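Local coordinates for tail lysozyme, putative (Geobacter sulfurreducens, PDB 2IA7), which is of unknown function but, as a putative tail lysozyme of the gp25-like family, is probably a baseplate component of a phage-tail-like assembly, at residues E36-I41 / P88-L93; G58-V63 / Y126-K131; T70-I75 / G105-D110. All blocks are in the same frame, centred on the assembly; numbering follows the deposited sequence.

Contact 1 of 3, residues E36-I41 / P88-L93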
loop_
_atom_site.group_PDB
_atom_site.type_symbol
_atom_site.label_atom_id
_atom_site.label_comp_id
_atom_site.label_asym_id
_atom_site.label_seq_id
_atom_site.Cartn_x
_atom_site.Cartn_y
_atom_site.Cartn_z
ATOM N N GLU A 36 -1.132 -5.601 -8.985
ATOM C CA GLU A 36 -0.923 -6.757 -8.117
ATOM C C GLU A 36 0.297 -6.586 -7.212
ATOM O O GLU A 36 0.255 -6.909 -6.044
ATOM C CB GLU A 36 -0.812 -8.007 -8.969
ATOM C CG GLU A 36 -0.746 -9.276 -8.184
ATOM C CD GLU A 36 -0.622 -10.476 -9.094
ATOM O OE1 GLU A 36 0.505 -10.785 -9.479
ATOM O OE2 GLU A 36 -1.659 -11.073 -9.437
ATOM N N SER A 37 1.376 -6.096 -7.788
ATOM C CA SER A 37 2.607 -5.821 -7.048
ATOM C C SER A 37 2.387 -4.829 -5.880
ATOM O O SER A 37 2.818 -5.077 -4.752
ATOM C CB SER A 37 3.703 -5.285 -7.978
ATOM O OG SER A 37 4.838 -4.906 -7.205
ATOM N N ILE A 38 1.685 -3.738 -6.154
ATOM C CA ILE A 38 1.290 -2.797 -5.136
ATOM C C ILE A 38 0.552 -3.513 -3.998
ATOM O O ILE A 38 0.911 -3.363 -2.826
ATOM C CB ILE A 38 0.417 -1.660 -5.670
ATOM C CG1 ILE A 38 1.264 -0.753 -6.580
ATOM C CG2 ILE A 38 -0.110 -0.815 -4.537
ATOM C CD1 ILE A 38 0.402 0.219 -7.427
ATOM N N ARG A 39 -0.378 -4.354 -4.343
ATOM C CA ARG A 39 -1.122 -5.061 -3.314
ATOM C C ARG A 39 -0.267 -6.023 -2.529
ATOM O O ARG A 39 -0.468 -6.214 -1.336
ATOM C CB ARG A 39 -2.341 -5.765 -3.911
ATOM C CG ARG A 39 -3.375 -4.810 -4.506
ATOM C CD ARG A 39 -4.622 -5.509 -5.028
ATOM N NE ARG A 39 -4.449 -6.461 -6.132
ATOM C CZ ARG A 39 -4.610 -6.211 -7.438
ATOM N NH1 ARG A 39 -5.064 -5.054 -7.895
ATOM N NH2 ARG A 39 -4.465 -7.221 -8.283
ATOM N N ILE A 40 0.641 -6.721 -3.217
ATOM C CA ILE A 40 1.592 -7.628 -2.551
ATOM C C ILE A 40 2.465 -6.891 -1.580
ATOM O O ILE A 40 2.615 -7.299 -0.437
ATOM C CB ILE A 40 2.450 -8.400 -3.556
ATOM C CG1 ILE A 40 1.593 -9.386 -4.357
ATOM C CG2 ILE A 40 3.559 -9.153 -2.898
ATOM C CD1 ILE A 40 2.274 -9.886 -5.622
ATOM N N ILE A 41 3.034 -5.791 -2.023
ATOM C CA ILE A 41 3.932 -5.028 -1.175
ATOM C C ILE A 41 3.273 -4.526 0.093
ATOM O O ILE A 41 3.789 -4.701 1.183
ATOM C CB ILE A 41 4.533 -3.823 -1.948
ATOM C CG1 ILE A 41 5.401 -4.319 -3.091
ATOM C CG2 ILE A 41 5.320 -2.882 -1.002
ATOM C CD1 ILE A 41 5.546 -3.329 -4.207
ATOM N N PRO A 88 9.411 0.126 -8.646
ATOM C CA PRO A 88 10.025 1.212 -9.417
ATOM C C PRO A 88 9.352 1.534 -10.734
ATOM O O PRO A 88 9.726 2.528 -11.421
ATOM C CB PRO A 88 11.459 0.699 -9.627
ATOM C CG PRO A 88 11.373 -0.743 -9.564
ATOM C CD PRO A 88 10.298 -1.034 -8.532
ATOM N N ARG A 89 8.415 0.714 -11.163
ATOM C CA ARG A 89 7.712 0.932 -12.452
ATOM C C ARG A 89 6.693 2.064 -12.395
ATOM O O ARG A 89 6.221 2.515 -13.428
ATOM C CB ARG A 89 7.008 -0.341 -12.882
ATOM C CG ARG A 89 7.967 -1.423 -13.317
ATOM C CD ARG A 89 7.277 -2.704 -13.694
ATOM N NE ARG A 89 6.631 -3.280 -12.524
ATOM C CZ ARG A 89 5.946 -4.403 -12.524
ATOM N NH1 ARG A 89 5.812 -5.120 -13.631
ATOM N NH2 ARG A 89 5.394 -4.838 -11.395
ATOM N N ILE A 90 6.445 2.582 -11.199
ATOM C CA ILE A 90 5.500 3.695 -10.996
ATOM C C ILE A 90 6.118 4.922 -10.382
ATOM O O ILE A 90 7.122 4.815 -9.696
ATOM C CB ILE A 90 4.264 3.223 -10.169
ATOM C CG1 ILE A 90 4.604 2.991 -8.692
ATOM C CG2 ILE A 90 3.661 1.973 -10.819
ATOM C CD1 ILE A 90 3.434 2.508 -7.837
ATOM N N GLU A 91 5.475 6.068 -10.619
ATOM C CA GLU A 91 5.712 7.311 -9.904
ATOM C C GLU A 91 4.465 7.555 -9.103
ATOM O O GLU A 91 3.377 7.606 -9.617
ATOM C CB GLU A 91 5.910 8.502 -10.875
ATOM C CG GLU A 91 6.041 9.796 -10.088
ATOM C CD GLU A 91 6.148 11.060 -10.931
ATOM O OE1 GLU A 91 5.653 11.093 -12.084
ATOM O OE2 GLU A 91 6.685 12.064 -10.389
ATOM N N LEU A 92 4.595 7.691 -7.807
ATOM C CA LEU A 92 3.451 8.024 -7.005
ATOM C C LEU A 92 3.046 9.479 -7.154
ATOM O O LEU A 92 3.894 10.335 -7.023
ATOM C CB LEU A 92 3.743 7.796 -5.520
ATOM C CG LEU A 92 4.035 6.362 -5.089
ATOM C CD1 LEU A 92 4.424 6.311 -3.576
ATOM C CD2 LEU A 92 2.925 5.377 -5.442
ATOM N N LEU A 93 1.758 9.740 -7.355
ATOM C CA LEU A 93 1.175 11.079 -7.504
ATOM C C LEU A 93 0.445 11.540 -6.235
ATOM O O LEU A 93 0.576 12.686 -5.838
ATOM C CB LEU A 93 0.184 11.105 -8.671
ATOM C CG LEU A 93 0.771 10.661 -10.017
ATOM C CD1 LEU A 93 -0.243 10.692 -11.127
ATOM C CD2 LEU A 93 1.979 11.488 -10.425
#
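S37 and R89 share one acceptor, the carboxylate oxygen OE1 of E87: S37 OG hydrogen-bonds to it, in the conformer given here (a second one was modelled), and R89 NH2 makes a salt bridge to it. This polar cluster lies beside a helix-on-sheet contact in the gp25-like α+β fold, where helix 30-42 meets the start of strand 90-98. S37 CB lies at the edge of the arginine's guanidinium, in its plane, 3.8 Å from R89 NH2. A bend at chi3 carries R89 over to the helix, where NH1 takes a second carboxylate, D33, one turn before S37. D33 and E87 thus hold NH1 and NH2, and NE is hydrogen-bonded as well, which should fix the rotation of the group. Next to this cluster the contact turns apolar. I38 and I90 are both buried, and Y113 of the middle strand touches each of them. I90 has its CG1 between the backbone N and the carbonyl carbon (chi1 73°), from where the extended branch reaches the helix. Its CD1 ends 3.8 Å from I38 CD1 and 4.1 Å from I38 CG1.

Contact 2 of 3, residues G58-V63 / Y126-K131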
loop_
_atom_site.group_PDB
_atom_site.type_symbol
_atom_site.label_atom_id
_atom_site.label_comp_id
_atom_site.label_asym_id
_atom_site.label_seq_id
_atom_site.Cartn_x
_atom_site.Cartn_y
_atom_site.Cartn_z
ATOM N N GLY A 58 6.230 -1.166 6.196
ATOM C CA GLY A 58 6.433 -0.957 7.606
ATOM C C GLY A 58 5.185 -0.749 8.429
ATOM O O GLY A 58 5.251 -0.808 9.648
ATOM N N ILE A 59 4.040 -0.493 7.795
ATOM C CA ILE A 59 2.795 -0.329 8.524
ATOM C C ILE A 59 2.476 -1.534 9.428
ATOM O O ILE A 59 1.915 -1.358 10.520
ATOM C CB ILE A 59 1.617 -0.040 7.578
ATOM C CG1 ILE A 59 0.499 0.677 8.349
ATOM C CG2 ILE A 59 1.155 -1.305 6.881
ATOM C CD1 ILE A 59 0.996 1.959 9.045
ATOM N N HIS A 60 2.884 -2.737 9.014
ATOM C CA HIS A 60 2.616 -3.950 9.765
ATOM C C HIS A 60 3.405 -4.017 11.069
ATOM O O HIS A 60 3.063 -4.820 11.921
ATOM C CB HIS A 60 2.916 -5.187 8.892
ATOM C CG HIS A 60 2.043 -5.273 7.667
ATOM N ND1 HIS A 60 0.785 -5.836 7.685
ATOM C CD2 HIS A 60 2.231 -4.820 6.413
ATOM C CE1 HIS A 60 0.251 -5.751 6.474
ATOM N NE2 HIS A 60 1.109 -5.135 5.684
ATOM N N ASP A 61 4.456 -3.206 11.221
ATOM C CA ASP A 61 5.231 -3.167 12.471
ATOM C C ASP A 61 4.634 -2.246 13.555
ATOM O O ASP A 61 5.069 -2.278 14.698
ATOM C CB ASP A 61 6.647 -2.730 12.186
ATOM C CG ASP A 61 7.354 -3.661 11.215
ATOM O OD1 ASP A 61 7.200 -4.891 11.362
ATOM O OD2 ASP A 61 8.057 -3.167 10.316
ATOM N N ARG A 62 3.628 -1.460 13.197
ATOM C CA ARG A 62 3.143 -0.399 14.062
ATOM C C ARG A 62 2.012 -0.869 14.964
ATOM O O ARG A 62 1.185 -1.645 14.533
ATOM C CB ARG A 62 2.604 0.729 13.222
ATOM C CG ARG A 62 3.607 1.366 12.278
ATOM C CD ARG A 62 4.067 2.677 12.838
ATOM N NE ARG A 62 5.110 3.301 12.017
ATOM C CZ ARG A 62 5.950 4.221 12.506
ATOM N NH1 ARG A 62 5.830 4.611 13.757
ATOM N NH2 ARG A 62 6.886 4.749 11.737
ATOM N N VAL A 63 1.981 -0.357 16.195
ATOM C CA VAL A 63 0.803 -0.462 17.069
ATOM C C VAL A 63 0.378 0.953 17.376
ATOM O O VAL A 63 1.230 1.795 17.633
ATOM C CB VAL A 63 1.097 -1.223 18.369
ATOM C CG1 VAL A 63 -0.184 -1.380 19.188
ATOM C CG2 VAL A 63 1.677 -2.588 18.055
ATOM N N TYR A 126 -6.424 0.696 -1.448
ATOM C CA TYR A 126 -5.906 -0.419 -0.686
ATOM C C TYR A 126 -6.525 -0.419 0.712
ATOM O O TYR A 126 -6.307 0.530 1.474
ATOM C CB TYR A 126 -4.374 -0.384 -0.580
ATOM C CG TYR A 126 -3.890 -1.696 -0.037
ATOM C CD1 TYR A 126 -3.789 -2.820 -0.850
ATOM C CD2 TYR A 126 -3.587 -1.823 1.311
ATOM C CE1 TYR A 126 -3.418 -4.077 -0.323
ATOM C CE2 TYR A 126 -3.228 -3.068 1.834
ATOM C CZ TYR A 126 -3.157 -4.171 1.019
ATOM O OH TYR A 126 -2.761 -5.336 1.638
ATOM N N PRO A 127 -7.254 -1.486 1.097
ATOM C CA PRO A 127 -7.839 -1.506 2.435
ATOM C C PRO A 127 -6.919 -2.071 3.533
ATOM O O PRO A 127 -6.350 -3.184 3.416
ATOM C CB PRO A 127 -9.067 -2.388 2.249
ATOM C CG PRO A 127 -8.641 -3.356 1.193
ATOM C CD PRO A 127 -7.662 -2.657 0.300
ATOM N N PHE A 128 -6.794 -1.319 4.622
ATOM C CA PHE A 128 -6.218 -1.819 5.881
ATOM C C PHE A 128 -7.355 -2.006 6.886
ATOM O O PHE A 128 -8.348 -1.315 6.852
ATOM C CB PHE A 128 -5.152 -0.893 6.441
ATOM C CG PHE A 128 -3.839 -0.961 5.715
ATOM C CD1 PHE A 128 -3.037 -2.076 5.793
ATOM C CD2 PHE A 128 -3.372 0.133 5.022
ATOM C CE1 PHE A 128 -1.804 -2.127 5.139
ATOM C CE2 PHE A 128 -2.144 0.083 4.365
ATOM C CZ PHE A 128 -1.365 -1.049 4.432
ATOM N N TYR A 129 -7.241 -3.044 7.704
ATOM C CA TYR A 129 -8.285 -3.430 8.644
ATOM C C TYR A 129 -7.775 -3.135 10.023
ATOM O O TYR A 129 -6.703 -3.601 10.389
ATOM C CB TYR A 129 -8.583 -4.935 8.507
ATOM C CG TYR A 129 -9.191 -5.257 7.200
ATOM C CD1 TYR A 129 -8.413 -5.401 6.086
ATOM C CD2 TYR A 129 -10.557 -5.343 7.046
ATOM C CE1 TYR A 129 -8.975 -5.625 4.835
ATOM C CE2 TYR A 129 -11.121 -5.569 5.816
ATOM C CZ TYR A 129 -10.333 -5.702 4.712
ATOM O OH TYR A 129 -10.903 -5.920 3.490
ATOM N N LEU A 130 -8.510 -2.330 10.782
ATOM C CA LEU A 130 -8.128 -2.014 12.157
ATOM C C LEU A 130 -8.498 -3.161 13.055
ATOM O O LEU A 130 -9.671 -3.537 13.103
ATOM C CB LEU A 130 -8.850 -0.766 12.636
ATOM C CG LEU A 130 -8.431 0.528 11.974
ATOM C CD1 LEU A 130 -9.619 1.514 11.967
ATOM C CD2 LEU A 130 -7.215 1.080 12.688
ATOM N N LYS A 131 -7.511 -3.786 13.680
ATOM C CA LYS A 131 -7.782 -4.956 14.532
ATOM C C LYS A 131 -7.138 -4.769 15.877
ATOM O O LYS A 131 -6.165 -4.031 16.006
ATOM C CB LYS A 131 -7.205 -6.241 13.918
ATOM C CG LYS A 131 -7.540 -6.523 12.474
ATOM C CD LYS A 131 -8.881 -7.168 12.251
ATOM C CE LYS A 131 -8.835 -7.816 10.858
ATOM N NZ LYS A 131 -10.043 -8.481 10.519
#
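The F128 ring has H60 at its edge and Y126 over one face. H60 NE2 comes in near the plane of the phenyl ring, 4.2 Å from F128 CE1; this is loose packing, and the polar atom has its bond with another group. Y126, the neighbour on the same strand face, sets its CE2 3.7 Å above the F128 plane, displaced toward the rim. H60 NE2 hydrogen-bonds to the backbone oxygen of L42 at the end of helix 30-42, and that bond holds the imidazole in place beside the phenylalanine. The imidazole in turn has I59 CG2 over one face, again off-centre.

That same methyl makes the tightest approach of the contact: I59 CG2 is 3.5 Å from both F128 CZ and F128 CE1, so it bears on the far end of the phenyl ring. I59 has two modelled conformers, and in this one CG1 stands anti to the backbone N (chi1 -157°), which leaves CG2 between the backbone N and the carbonyl carbon, directed to the CE1-CZ end of the ring. I59 also touches I75 of helix 69-86, while F128 touches I109 of the neighbouring strand, so the pair continues the packing between helix and sheet.

The backbone behind I59 and H60 is a tight 3-10 turn, closed by D61 N to G58 O at 3.0 Å and by R62 N to I59 O at 3.2 Å. It sets two successive side chains against one phenylalanine. No hydrogen bond crosses between 58-63 and 126-131. What results is a 3-10 turn from the loop between the two helices, packed onto the last strand of an antiparallel β-meander in the gp25-like α+β fold.

Contact 3 of 3, residues T70-I75 / G105-D110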
loop_
_atom_site.group_PDB
_atom_site.type_symbol
_atom_site.label_atom_id
_atom_site.label_comp_id
_atom_site.label_asym_id
_atom_site.label_seq_id
_atom_site.Cartn_x
_atom_site.Cartn_y
_atom_site.Cartn_z
ATOM N N THR A 70 -2.506 13.345 12.224
ATOM C CA THR A 70 -1.068 13.284 11.861
ATOM C C THR A 70 -0.641 11.829 11.646
ATOM O O THR A 70 0.214 11.536 10.797
ATOM C CB THR A 70 -0.127 13.992 12.886
ATOM O OG1 THR A 70 0.117 13.142 14.002
ATOM C CG2 THR A 70 -0.674 15.340 13.389
ATOM N N THR A 71 -1.225 10.905 12.411
ATOM C CA THR A 71 -1.002 9.487 12.197
ATOM C C THR A 71 -1.388 9.046 10.788
ATOM O O THR A 71 -0.729 8.192 10.185
ATOM C CB THR A 71 -1.899 8.693 13.165
ATOM O OG1 THR A 71 -1.833 9.310 14.453
ATOM C CG2 THR A 71 -1.419 7.261 13.285
ATOM N N LEU A 72 -2.476 9.570 10.252
ATOM C CA LEU A 72 -2.868 9.205 8.893
ATOM C C LEU A 72 -1.723 9.525 7.939
ATOM O O LEU A 72 -1.449 8.735 7.026
ATOM C CB LEU A 72 -4.166 9.916 8.470
ATOM C CG LEU A 72 -5.433 9.484 9.223
ATOM C CD1 LEU A 72 -6.596 10.373 8.778
ATOM C CD2 LEU A 72 -5.825 8.014 9.067
ATOM N N GLY A 73 -1.053 10.656 8.135
ATOM C CA GLY A 73 0.099 11.002 7.330
ATOM C C GLY A 73 1.256 10.046 7.490
ATOM O O GLY A 73 1.937 9.711 6.537
ATOM N N LEU A 74 1.478 9.566 8.689
ATOM C CA LEU A 74 2.493 8.563 8.946
ATOM C C LEU A 74 2.202 7.282 8.178
ATOM O O LEU A 74 3.128 6.754 7.511
ATOM C CB LEU A 74 2.542 8.300 10.425
ATOM C CG LEU A 74 3.602 7.364 10.969
ATOM C CD1 LEU A 74 3.978 7.728 12.367
ATOM C CD2 LEU A 74 3.058 5.955 10.921
ATOM N N ILE A 75 0.938 6.835 8.199
ATOM C CA ILE A 75 0.469 5.667 7.454
ATOM C C ILE A 75 0.673 5.859 5.957
ATOM O O ILE A 75 1.265 5.016 5.291
ATOM C CB ILE A 75 -0.969 5.352 7.784
ATOM C CG1 ILE A 75 -1.021 4.945 9.266
ATOM C CG2 ILE A 75 -1.561 4.317 6.836
ATOM C CD1 ILE A 75 -2.481 5.053 9.823
ATOM N N GLY A 105 -14.364 -0.378 10.499
ATOM C CA GLY A 105 -13.049 -0.853 10.930
ATOM C C GLY A 105 -11.997 -0.945 9.821
ATOM O O GLY A 105 -11.060 -1.770 9.880
ATOM N N ARG A 106 -12.142 -0.097 8.802
ATOM C CA ARG A 106 -11.157 -0.060 7.736
ATOM C C ARG A 106 -10.599 1.337 7.575
ATOM O O ARG A 106 -11.284 2.309 7.819
ATOM C CB ARG A 106 -11.775 -0.543 6.436
ATOM C CG ARG A 106 -12.197 -2.010 6.450
ATOM C CD ARG A 106 -12.668 -2.461 5.106
ATOM N NE ARG A 106 -13.975 -1.886 4.818
ATOM C CZ ARG A 106 -15.139 -2.430 5.163
ATOM N NH1 ARG A 106 -15.189 -3.575 5.830
ATOM N NH2 ARG A 106 -16.269 -1.814 4.849
ATOM N N LEU A 107 -9.334 1.402 7.152
ATOM C CA LEU A 107 -8.685 2.615 6.704
ATOM C C LEU A 107 -8.315 2.350 5.250
ATOM O O LEU A 107 -7.573 1.403 4.966
ATOM C CB LEU A 107 -7.409 2.951 7.483
ATOM C CG LEU A 107 -7.496 3.703 8.807
ATOM C CD1 LEU A 107 -6.102 3.753 9.411
ATOM C CD2 LEU A 107 -8.018 5.118 8.567
ATOM N N LEU A 108 -8.797 3.194 4.337
ATOM C CA LEU A 108 -8.591 2.988 2.908
ATOM C C LEU A 108 -7.475 3.883 2.431
ATOM O O LEU A 108 -7.494 5.101 2.721
ATOM C CB LEU A 108 -9.895 3.269 2.154
ATOM C CG LEU A 108 -11.056 2.346 2.479
ATOM C CD1 LEU A 108 -12.293 2.778 1.642
ATOM C CD2 LEU A 108 -10.792 0.836 2.339
ATOM N N ILE A 109 -6.513 3.337 1.680
ATOM C CA ILE A 109 -5.425 4.137 1.108
ATOM C C ILE A 109 -5.748 4.366 -0.338
ATOM O O ILE A 109 -5.802 3.446 -1.128
ATOM C CB ILE A 109 -4.060 3.495 1.241
ATOM C CG1 ILE A 109 -3.925 2.915 2.663
ATOM C CG2 ILE A 109 -3.015 4.511 0.904
ATOM C CD1 ILE A 109 -3.983 3.891 3.819
ATOM N N ASP A 110 -6.042 5.615 -0.687
ATOM C CA ASP A 110 -6.274 6.023 -2.067
ATOM C C ASP A 110 -4.918 6.400 -2.667
ATOM O O ASP A 110 -4.269 7.336 -2.221
ATOM C CB ASP A 110 -7.200 7.201 -2.089
ATOM C CG ASP A 110 -8.580 6.869 -1.500
ATOM O OD1 ASP A 110 -9.196 5.908 -1.930
ATOM O OD2 ASP A 110 -9.048 7.735 -0.669
#
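L72 and I75, one helical turn apart, point their branches at L107 and I109, two residues apart on a strand. Here the first turns of helix 69-86 lie on the middle strand of the three-stranded antiparallel meander in the gp25-like fold. The helix segment and strand 106-110 cross at -57°, with their axes 10.8 Å apart at the closest point, a separation bridged by aliphatic side chains alone; no hydrogen bond joins the two segments.

The fit is a zigzag of bumps. L107 forks, and each of its methyls abuts one helix methyl. L107 CD2 meets L72 CD2 at 3.7 Å, methyl against methyl, while L107 CD1 meets I75 CD1 at 3.9 Å. I75 answers with a fork of its own, spreading over the strand so that CD1 goes to L107 and CG2 to I109. Its CG1 lies beside the backbone N and anti to the carbonyl carbon (chi1 -65°), which sends the two branches to different strand residues. I75 runs at roughly a right angle to both L107 and I109, so it lies crosswise over both, while L72 meets L107 obliquely.

The neighbours extend these surfaces. L72 also touches A97, and I109 touches V95 and A97, both residues of strand 90-98, which pairs with strand 106-115 in the sheet. At the other end of the row from L72, the δ-methyl of I109 finishes the fit: I109 CD1 lies 3.9 Å from I75 CG2.

From the N terminus, helix 30-42 comes first, and contact 1 closes the loop from it to strand 90-98, taking in all of helix 69-86. Contact 2 starts within that loop, at 58-63, and ends on the last strand, so it crosses contact 1. Contact 3 starts at 70-75, also inside contact 1, and reaches strand 106-115; it crosses contact 1 too but lies wholly within the span of contact 2. Contacts 2 and 3 have centres about 9 Å apart and share the pairing of strands 106-115 and 120-129, whereas the centre of contact 1 sits about 17 Å from each of theirs. Together they tie both helices and the intervening loop to all three strands.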